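Local coordinates for protein tyrocidine synthase 2 (Brevibacillus parabrevis, PDB 6TA8) that belongs to the nonribosomal peptide synthetases and is represented here by a condensation domain, a pseudodimer of two sheet-and-helix lobes, at residues F150-D154 against G155-L159; K356-G359 against Y360-R364. One frame throughout, in Å; residues are numbered along the deposited sequence.

How the contacts relate
Contact 1 (150-154 with 155-159) and contact 2 (356-359 with 360-364) share no element: their centres are 43 Å apart, their nearest atoms about 29 Å, and they lie on opposite sides of the chain's centre. Both are local and mostly buried, yet contact 1 sits farther out, about 27 Å from that centre against about 17 Å, and has an exposed turn at its end. Its chemistry is that of a sheet, with short, near-linear backbone bonds between Phe150 and His157 of strands 145-152 and 155-163. Contact 2 lies at the N-terminal part of the weakly bonded helix 359-365, with backbone bonds that are long or bent, and leans on apolar packing around Ile362 and on a charged pair along the helix.

Contact 1: F150-D154 against G155-L159; sequences FATKD and GDHLL
Phe150 and His157 form an antiparallel hydrogen-bonded pair: Phe150 N reaches His157 O at 2.6 Å, with an almost linear N-H...O angle of 179°, and His157 N returns to Phe150 O at 2.7 Å. Next to them Ala151 and Asp156 make a non-hydrogen-bonded pair, where Asp156 OD1 lies 3.3 Å from Ala151 CB; the other carboxylate oxygen, OD2, is held by the backbone N of Phe67.

Among side chains, Leu159 CB meets the Phe150 ring at its edge, in plane, 3.9 Å from CE2, and the two side chains run alongside each other. The ring of Tyr114 meets that of Phe150 with nearly parallel planes. The His157 ring presents CD2 to Thr152 OG1 at 3.8 Å, while its ND1 bonds to Ser403 OG.

At the turn, Thr152 N donates to Gly155 O at 2.9 Å. Thr152 OG1, placed between backbone N and carbonyl carbon (chi1 55°), donates to Asp154 OD1 at 2.6 Å, a bond that links the first and third residues of the turn. Gly155 has a phi of 120°, which glycine readily adopts. Together these features define a beta hairpin closed by a type I turn from Thr152 to Gly155, joining neighbouring strands of the mixed sheet.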
loop_
_atom_site.group_PDB
_atom_site.type_symbol
_atom_site.label_atom_id
_atom_site.label_comp_id
_atom_site.label_asym_id
_atom_site.label_seq_id
_atom_site.Cartn_x
_atom_site.Cartn_y
_atom_site.Cartn_z
ATOM N N PHE A 150 -13.000 15.814 -14.500
ATOM C CA PHE A 150 -14.444 15.739 -14.696
ATOM C C PHE A 150 -15.064 17.035 -14.190
ATOM O O PHE A 150 -15.144 17.259 -12.978
ATOM C CB PHE A 150 -15.035 14.529 -13.973
ATOM C CG PHE A 150 -14.404 13.221 -14.359
ATOM C CD1 PHE A 150 -14.867 12.509 -15.453
ATOM C CD2 PHE A 150 -13.351 12.702 -13.623
ATOM C CE1 PHE A 150 -14.290 11.305 -15.809
ATOM C CE2 PHE A 150 -12.771 11.498 -13.974
ATOM C CZ PHE A 150 -13.240 10.799 -15.067
ATOM N N ALA A 151 -15.501 17.883 -15.117
ATOM C CA ALA A 151 -16.110 19.162 -14.776
ATOM C C ALA A 151 -17.625 19.005 -14.727
ATOM O O ALA A 151 -18.253 18.681 -15.740
ATOM C CB ALA A 151 -15.713 20.237 -15.788
ATOM N N THR A 152 -18.206 19.234 -13.556
ATOM C CA THR A 152 -19.648 19.180 -13.358
ATOM C C THR A 152 -20.151 20.544 -12.896
ATOM O O THR A 152 -19.392 21.511 -12.791
ATOM C CB THR A 152 -20.027 18.090 -12.349
ATOM O OG1 THR A 152 -19.317 18.301 -11.122
ATOM C CG2 THR A 152 -19.688 16.713 -12.899
ATOM N N LYS A 153 -21.454 20.617 -12.618
ATOM C CA LYS A 153 -22.052 21.877 -12.197
ATOM C C LYS A 153 -21.707 22.234 -10.758
ATOM O O LYS A 153 -21.865 23.394 -10.367
ATOM C CB LYS A 153 -23.571 21.821 -12.370
ATOM C CG LYS A 153 -24.230 20.641 -11.674
ATOM C CD LYS A 153 -25.700 20.528 -12.044
ATOM C CE LYS A 153 -26.341 19.312 -11.393
ATOM N NZ LYS A 153 -27.764 19.155 -11.801
ATOM N N ASP A 154 -21.236 21.270 -9.965
ATOM C CA ASP A 154 -20.917 21.491 -8.560
ATOM C C ASP A 154 -19.418 21.391 -8.289
ATOM O O ASP A 154 -19.006 20.967 -7.208
ATOM C CB ASP A 154 -21.683 20.506 -7.679
ATOM C CG ASP A 154 -21.482 19.064 -8.103
ATOM O OD1 ASP A 154 -20.953 18.833 -9.211
ATOM O OD2 ASP A 154 -21.852 18.158 -7.326
ATOM N N GLY A 155 -18.597 21.778 -9.255
ATOM C CA GLY A 155 -17.155 21.756 -9.118
ATOM C C GLY A 155 -16.508 20.867 -10.159
ATOM O O GLY A 155 -17.139 20.421 -11.122
ATOM N N ASP A 156 -15.218 20.609 -9.955
ATOM C CA ASP A 156 -14.420 19.787 -10.853
ATOM C C ASP A 156 -13.809 18.630 -10.076
ATOM O O ASP A 156 -13.250 18.832 -8.993
ATOM C CB ASP A 156 -13.315 20.610 -11.523
ATOM C CG ASP A 156 -13.854 21.582 -12.555
ATOM O OD1 ASP A 156 -15.080 21.584 -12.793
ATOM O OD2 ASP A 156 -13.049 22.346 -13.130
ATOM N N HIS A 157 -13.919 17.425 -10.629
ATOM C CA HIS A 157 -13.322 16.231 -10.046
ATOM C C HIS A 157 -12.082 15.851 -10.844
ATOM O O HIS A 157 -12.111 15.845 -12.079
ATOM C CB HIS A 157 -14.319 15.070 -10.033
ATOM C CG HIS A 157 -15.570 15.356 -9.263
ATOM N ND1 HIS A 157 -15.672 15.148 -7.904
ATOM C CD2 HIS A 157 -16.774 15.831 -9.661
ATOM C CE1 HIS A 157 -16.883 15.483 -7.499
ATOM N NE2 HIS A 157 -17.572 15.900 -8.545
ATOM N N LEU A 158 -10.996 15.538 -10.139
ATOM C CA LEU A 158 -9.720 15.201 -10.763
ATOM C C LEU A 158 -9.314 13.800 -10.325
ATOM O O LEU A 158 -9.047 13.567 -9.141
ATOM C CB LEU A 158 -8.645 16.223 -10.399
ATOM C CG LEU A 158 -7.329 16.099 -11.171
ATOM C CD1 LEU A 158 -7.542 16.398 -12.647
ATOM C CD2 LEU A 158 -6.266 17.013 -10.580
ATOM N N LEU A 159 -9.263 12.875 -11.279
ATOM C CA LEU A 159 -8.848 11.502 -11.027
ATOM C C LEU A 159 -7.388 11.334 -11.425
ATOM O O LEU A 159 -6.980 11.775 -12.505
ATOM C CB LEU A 159 -9.724 10.519 -11.805
ATOM C CG LEU A 159 -9.296 9.050 -11.793
ATOM C CD1 LEU A 159 -9.369 8.477 -10.386
ATOM C CD2 LEU A 159 -10.151 8.238 -12.750
#

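Contact 2: K356-G359 against Y360-R364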
loop_
_atom_site.group_PDB
_atom_site.type_symbol
_atom_site.label_atom_id
_atom_site.label_comp_id
_atom_site.label_asym_id
_atom_site.label_seq_id
_atom_site.Cartn_x
_atom_site.Cartn_y
_atom_site.Cartn_z
ATOM N N LYS A 356 12.190 -3.764 10.581
ATOM C CA LYS A 356 10.813 -3.783 10.080
ATOM C C LYS A 356 10.631 -4.817 8.970
ATOM O O LYS A 356 9.912 -4.589 7.996
ATOM C CB LYS A 356 10.381 -2.394 9.603
ATOM C CG LYS A 356 10.632 -1.286 10.613
ATOM C CD LYS A 356 9.611 -1.318 11.737
ATOM C CE LYS A 356 9.547 0.020 12.455
ATOM N NZ LYS A 356 9.344 1.146 11.499
ATOM N N GLY A 357 11.301 -5.960 9.114
ATOM C CA GLY A 357 11.122 -7.071 8.196
ATOM C C GLY A 357 11.496 -6.798 6.758
ATOM O O GLY A 357 11.074 -7.544 5.870
ATOM N N ILE A 358 12.282 -5.752 6.496
ATOM C CA ILE A 358 12.659 -5.446 5.118
ATOM C C ILE A 358 13.545 -6.544 4.541
ATOM O O ILE A 358 13.531 -6.789 3.329
ATOM C CB ILE A 358 13.343 -4.066 5.040
ATOM C CG1 ILE A 358 13.591 -3.667 3.583
ATOM C CG2 ILE A 358 14.650 -4.063 5.822
ATOM C CD1 ILE A 358 14.364 -2.374 3.425
ATOM N N GLY A 359 14.306 -7.236 5.387
ATOM C CA GLY A 359 15.255 -8.222 4.907
ATOM C C GLY A 359 14.678 -9.571 4.540
ATOM O O GLY A 359 15.409 -10.402 3.993
ATOM N N TYR A 360 13.395 -9.811 4.816
ATOM C CA TYR A 360 12.819 -11.130 4.562
ATOM C C TYR A 360 12.809 -11.453 3.072
ATOM O O TYR A 360 13.465 -12.400 2.624
ATOM C CB TYR A 360 11.404 -11.215 5.138
ATOM C CG TYR A 360 10.791 -12.591 4.998
ATOM C CD1 TYR A 360 11.083 -13.594 5.911
ATOM C CD2 TYR A 360 9.932 -12.891 3.947
ATOM C CE1 TYR A 360 10.533 -14.855 5.789
ATOM C CE2 TYR A 360 9.377 -14.152 3.816
ATOM C CZ TYR A 360 9.682 -15.130 4.741
ATOM O OH TYR A 360 9.136 -16.388 4.621
ATOM N N GLU A 361 12.059 -10.677 2.287
ATOM C CA GLU A 361 11.933 -10.965 0.864
ATOM C C GLU A 361 13.178 -10.584 0.074
ATOM O O GLU A 361 13.342 -11.052 -1.059
ATOM C CB GLU A 361 10.710 -10.255 0.284
ATOM C CG GLU A 361 9.398 -10.954 0.605
ATOM C CD GLU A 361 8.926 -11.853 -0.518
ATOM O OE1 GLU A 361 9.191 -11.528 -1.696
ATOM O OE2 GLU A 361 8.305 -12.895 -0.226
ATOM N N ILE A 362 14.061 -9.758 0.641
ATOM C CA ILE A 362 15.362 -9.540 0.016
ATOM C C ILE A 362 16.169 -10.828 0.026
ATOM O O ILE A 362 16.936 -11.101 -0.906
ATOM C CB ILE A 362 16.115 -8.394 0.721
ATOM C CG1 ILE A 362 15.295 -7.105 0.686
ATOM C CG2 ILE A 362 17.468 -8.156 0.076
ATOM C CD1 ILE A 362 15.999 -5.926 1.322
ATOM N N LEU A 363 15.998 -11.648 1.065
ATOM C CA LEU A 363 16.753 -12.889 1.181
ATOM C C LEU A 363 16.273 -13.964 0.214
ATOM O O LEU A 363 17.041 -14.879 -0.103
ATOM C CB LEU A 363 16.678 -13.415 2.617
ATOM C CG LEU A 363 17.570 -12.728 3.655
ATOM C CD1 LEU A 363 17.140 -13.099 5.068
ATOM C CD2 LEU A 363 19.033 -13.077 3.428
ATOM N N ARG A 364 15.030 -13.882 -0.263
ATOM C CA ARG A 364 14.493 -14.892 -1.167
ATOM C C ARG A 364 14.431 -14.436 -2.618
ATOM O O ARG A 364 14.123 -15.254 -3.491
ATOM C CB ARG A 364 13.089 -15.322 -0.718
ATOM C CG ARG A 364 12.067 -14.205 -0.695
ATOM C CD ARG A 364 10.659 -14.747 -0.504
ATOM N NE ARG A 364 10.223 -15.561 -1.635
ATOM C CZ ARG A 364 9.578 -15.081 -2.694
ATOM N NH1 ARG A 364 9.300 -13.789 -2.778
ATOM N NH2 ARG A 364 9.216 -15.896 -3.676
#
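Ile358 and Ile362, four residues apart, meet through their CG1 branches: Ile362 CD1 lies 4.0 Å from Ile358 CG1, the side chains crossing at a slant. Ile362 CG1 also comes down on the backbone, 3.2 Å from Ile358 O. Its first torsion accounts for this, since CG1 stands anti to the carbonyl carbon and beside the backbone N (chi1 -58°), leaning back toward the preceding turn. Leu208 and Ala212 of helix 201-212, with Leu217, pack on Ile362 from outside the segment. The Leu363 side chain packs against the same carbonyl its backbone N bonds to, CG lying 3.2 Å from Gly359 O.

The backbone bonds are modest. Leu363 N donates to Gly359 O at 3.2 Å, but the N-H...O angle is only 137° and the donor stands above the carbonyl plane. This i to i+4 bond belongs to the short, weakly bonded helix 359-365, which follows the loop after helix 339-351 in the condensation domain. Tyr360 N to Gly357 O, at 3.4 Å, is weak although nearly straight. Gly357 has a positive phi, which favours glycine, at the approach to the helix.

Aromatic packing falls to Tyr360. Its CG, anti to the backbone N, leads the ring away from the loop residues, and the ring is met edge-to-face by both Trp224 and Phe377. Its hydroxyl has a weak hydrogen bond with Glu228.

Among charged groups, Arg364 NH1 and Glu361 OE1 form a salt bridge of 2.5 Å within the helix, three residues apart. The oxygen lies in the guanidinium plane at its edge, whereas the nitrogen approaches OE1 on the syn side, 28° out of the carboxylate plane.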